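Local coordinates for PqqA binding protein (PDB 3G2B), which probably binds the peptide PqqA and presents it to PqqE during biosynthesis of the redox cofactor pyrroloquinoline quinone, at residues D43-V48 with I81-T86. Sequence-based numbering, arbitrary orientation.
Sequences DIALVV and IELTTT
Ile81 O, gripped by both Thr85 N (2.9 Å) and Thr85 OG1 (2.8 Å), belongs to the same helix as Leu83, whose branched end meets Ala45 and Val48 of the facing helix. The hydroxyl of Thr85 stands above the carbonyl plane, 37° out of it, and the amide comes from the opposite face. Both donors and the acceptor belong to residues 81-86, a common way for a helical threonine to satisfy its hydroxyl, and this grip does not bridge the helices.

The junction between the helices illustrates a different principle, one branched apolar side chain settling on two residues a helical turn apart. Leu83 CG lies anti to the backbone N (chi1 168°), which carries the isobutyl group out to residues 43-48. There Leu83 CD2 rests on both CA and CB of Ala45, 3.5 Å from each, and lies 3.7 Å from Val48 CB. Its twin, Leu83 CD1, reaches only the methyl of Ala45, at 3.8 Å from CB. Val48 and Leu83 meet tip to tip, Val48 CG1, turned anti to its own N (chi1 175°), lying 3.8 Å from Leu83 CD2, while the small Ala45 lets the leucine come close to the main chain.

Thr84, next along the helix, bonds through OG1 with Tyr52 OH and Val80 O; Leu65 of helix 58-68 packs on Val48. The contact thereby joins the first and last of the chain's three helices, in keeping with the helix-turn-helix kinship of the PqqD family. Between these two segments the attraction is apolar and small, 141 Å² in all, and probably fixes spacing more than rotation.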
ATOM      1  N   ASP A  43       7.452  20.062  -6.033  1.00 14.78           N
ATOM      2  CA  ASP A  43       7.305  20.767  -7.296  1.00 14.34           C
ATOM      3  C   ASP A  43       6.094  20.354  -8.140  1.00 14.85           C
ATOM      4  O   ASP A  43       4.959  20.472  -7.687  1.00 14.25           O
ATOM      5  CB  ASP A  43       8.611  20.633  -8.085  1.00 13.46           C
ATOM      6  CG  ASP A  43       9.795  21.265  -7.357  1.00 14.00           C
ATOM      7  OD1 ASP A  43      10.952  21.030  -7.764  1.00 13.88           O
ATOM      8  OD2 ASP A  43       9.573  22.005  -6.372  1.00 14.10           O
ATOM      9  N   ILE A  44       6.316  19.871  -9.358  1.00 16.07           N
ATOM     10  CA  ILE A  44       5.188  19.518 -10.216  1.00 17.33           C
ATOM     11  C   ILE A  44       4.283  18.410  -9.668  1.00 17.08           C
ATOM     12  O   ILE A  44       3.096  18.368  -9.997  1.00 17.00           O
ATOM     13  CB  ILE A  44       5.661  19.151 -11.653  1.00 19.36           C
ATOM     14  CG1 ILE A  44       4.579  19.535 -12.669  1.00 22.07           C
ATOM     15  CG2 ILE A  44       5.965  17.669 -11.755  1.00 18.43           C
ATOM     16  CD1 ILE A  44       4.329  21.026 -12.764  1.00 24.00           C
ATOM     17  N   ALA A  45       4.828  17.532  -8.826  1.00 15.25           N
ATOM     18  CA  ALA A  45       4.039  16.443  -8.241  1.00 14.83           C
ATOM     19  C   ALA A  45       2.931  17.025  -7.361  1.00 15.27           C
ATOM     20  O   ALA A  45       1.849  16.448  -7.227  1.00 14.15           O
ATOM     21  CB  ALA A  45       4.935  15.528  -7.415  1.00 16.35           C
ATOM     22  N   LEU A  46       3.216  18.167  -6.746  1.00 14.37           N
ATOM     23  CA  LEU A  46       2.238  18.841  -5.902  1.00 13.30           C
ATOM     24  C   LEU A  46       1.043  19.254  -6.764  1.00 14.71           C
ATOM     25  O   LEU A  46      -0.115  19.067  -6.381  1.00 12.80           O
ATOM     26  CB  LEU A  46       2.877  20.080  -5.261  1.00 14.75           C
ATOM     27  CG  LEU A  46       1.941  21.038  -4.528  1.00 13.72           C
ATOM     28  CD1 LEU A  46       1.225  20.291  -3.402  1.00 14.68           C
ATOM     29  CD2 LEU A  46       2.745  22.217  -3.980  1.00 15.34           C
ATOM     30  N   VAL A  47       1.329  19.808  -7.939  1.00 13.33           N
ATOM     31  CA  VAL A  47       0.273  20.243  -8.843  1.00 13.59           C
ATOM     32  C   VAL A  47      -0.514  19.061  -9.399  1.00 12.13           C
ATOM     33  O   VAL A  47      -1.740  19.099  -9.462  1.00 13.17           O
ATOM     34  CB  VAL A  47       0.852  21.056 -10.023  1.00 13.97           C
ATOM     35  CG1 VAL A  47      -0.276  21.582 -10.895  1.00 14.37           C
ATOM     36  CG2 VAL A  47       1.698  22.211  -9.491  1.00 17.26           C
ATOM     37  N   VAL A  48       0.193  18.008  -9.796  1.00 11.53           N
ATOM     38  CA  VAL A  48      -0.461  16.828 -10.354  1.00  9.99           C
ATOM     39  C   VAL A  48      -1.452  16.224  -9.367  1.00 11.07           C
ATOM     40  O   VAL A  48      -2.580  15.896  -9.729  1.00 11.87           O
ATOM     41  CB  VAL A  48       0.571  15.749 -10.747  1.00 10.74           C
ATOM     42  CG1 VAL A  48      -0.148  14.481 -11.210  1.00  9.67           C
ATOM     43  CG2 VAL A  48       1.488  16.275 -11.839  1.00 11.15           C
ATOM     44  N   ILE A  81       3.340  10.245 -15.296  1.00  8.74           N
ATOM     45  CA  ILE A  81       3.146   8.807 -15.209  1.00 10.04           C
ATOM     46  C   ILE A  81       4.011   8.199 -14.105  1.00  9.54           C
ATOM     47  O   ILE A  81       3.549   7.342 -13.359  1.00  9.70           O
ATOM     48  CB  ILE A  81       3.452   8.125 -16.554  1.00 10.72           C
ATOM     49  CG1 ILE A  81       2.424   8.578 -17.591  1.00 12.12           C
ATOM     50  CG2 ILE A  81       3.422   6.613 -16.393  1.00 13.93           C
ATOM     51  CD1 ILE A  81       2.637   7.996 -18.982  1.00 13.54           C
ATOM     52  N   GLU A  82       5.257   8.650 -13.999  1.00 10.78           N
ATOM     53  CA  GLU A  82       6.155   8.139 -12.964  1.00 11.77           C
ATOM     54  C   GLU A  82       5.574   8.401 -11.575  1.00 10.61           C
ATOM     55  O   GLU A  82       5.528   7.501 -10.734  1.00  9.84           O
ATOM     56  CB  GLU A  82       7.534   8.800 -13.075  1.00 14.95           C
ATOM     57  CG  GLU A  82       8.456   8.487 -11.895  1.00 22.69           C
ATOM     58  CD  GLU A  82       9.794   9.212 -11.971  1.00 26.91           C
ATOM     59  OE1 GLU A  82       9.803  10.443 -12.200  1.00 27.86           O
ATOM     60  OE2 GLU A  82      10.839   8.551 -11.789  1.00 30.19           O
ATOM     61  N   LEU A  83       5.123   9.630 -11.337  1.00 10.54           N
ATOM     62  CA  LEU A  83       4.549   9.982 -10.040  1.00 10.90           C
ATOM     63  C   LEU A  83       3.313   9.155  -9.720  1.00 11.25           C
ATOM     64  O   LEU A  83       3.173   8.620  -8.616  1.00 11.83           O
ATOM     65  CB  LEU A  83       4.167  11.466 -10.004  1.00 11.94           C
ATOM     66  CG  LEU A  83       3.295  11.866  -8.806  1.00 14.81           C
ATOM     67  CD1 LEU A  83       4.119  11.790  -7.529  1.00 15.99           C
ATOM     68  CD2 LEU A  83       2.751  13.273  -9.013  1.00 15.33           C
ATOM     69  N   THR A  84       2.406   9.065 -10.687  1.00 10.39           N
ATOM     70  CA  THR A  84       1.165   8.328 -10.502  1.00 10.22           C
ATOM     71  C   THR A  84       1.430   6.861 -10.203  1.00 10.05           C
ATOM     72  O   THR A  84       0.738   6.249  -9.392  1.00 10.12           O
ATOM     73  CB  THR A  84       0.273   8.463 -11.744  1.00 10.95           C
ATOM     74  OG1 THR A  84       0.081   9.855 -12.021  1.00 10.20           O
ATOM     75  CG2 THR A  84      -1.074   7.800 -11.513  1.00 11.64           C
ATOM     76  N   THR A  85       2.442   6.301 -10.856  1.00  9.80           N
ATOM     77  CA  THR A  85       2.804   4.914 -10.624  1.00 11.00           C
ATOM     78  C   THR A  85       3.214   4.745  -9.159  1.00 11.54           C
ATOM     79  O   THR A  85       2.791   3.802  -8.494  1.00 12.03           O
ATOM     80  CB  THR A  85       3.965   4.491 -11.535  1.00 13.00           C
ATOM     81  OG1 THR A  85       3.528   4.539 -12.900  1.00 13.98           O
ATOM     82  CG2 THR A  85       4.427   3.081 -11.200  1.00 14.34           C
ATOM     83  N   THR A  86       4.032   5.667  -8.660  1.00 12.01           N
ATOM     84  CA  THR A  86       4.479   5.619  -7.270  1.00 12.06           C
ATOM     85  C   THR A  86       3.307   5.748  -6.300  1.00 11.96           C
ATOM     86  O   THR A  86       3.203   4.991  -5.329  1.00 11.58           O
ATOM     87  CB  THR A  86       5.495   6.740  -6.987  1.00 12.92           C
ATOM     88  OG1 THR A  86       6.673   6.508  -7.774  1.00 14.31           O
ATOM     89  CG2 THR A  86       5.874   6.770  -5.506  1.00 12.98           C
TER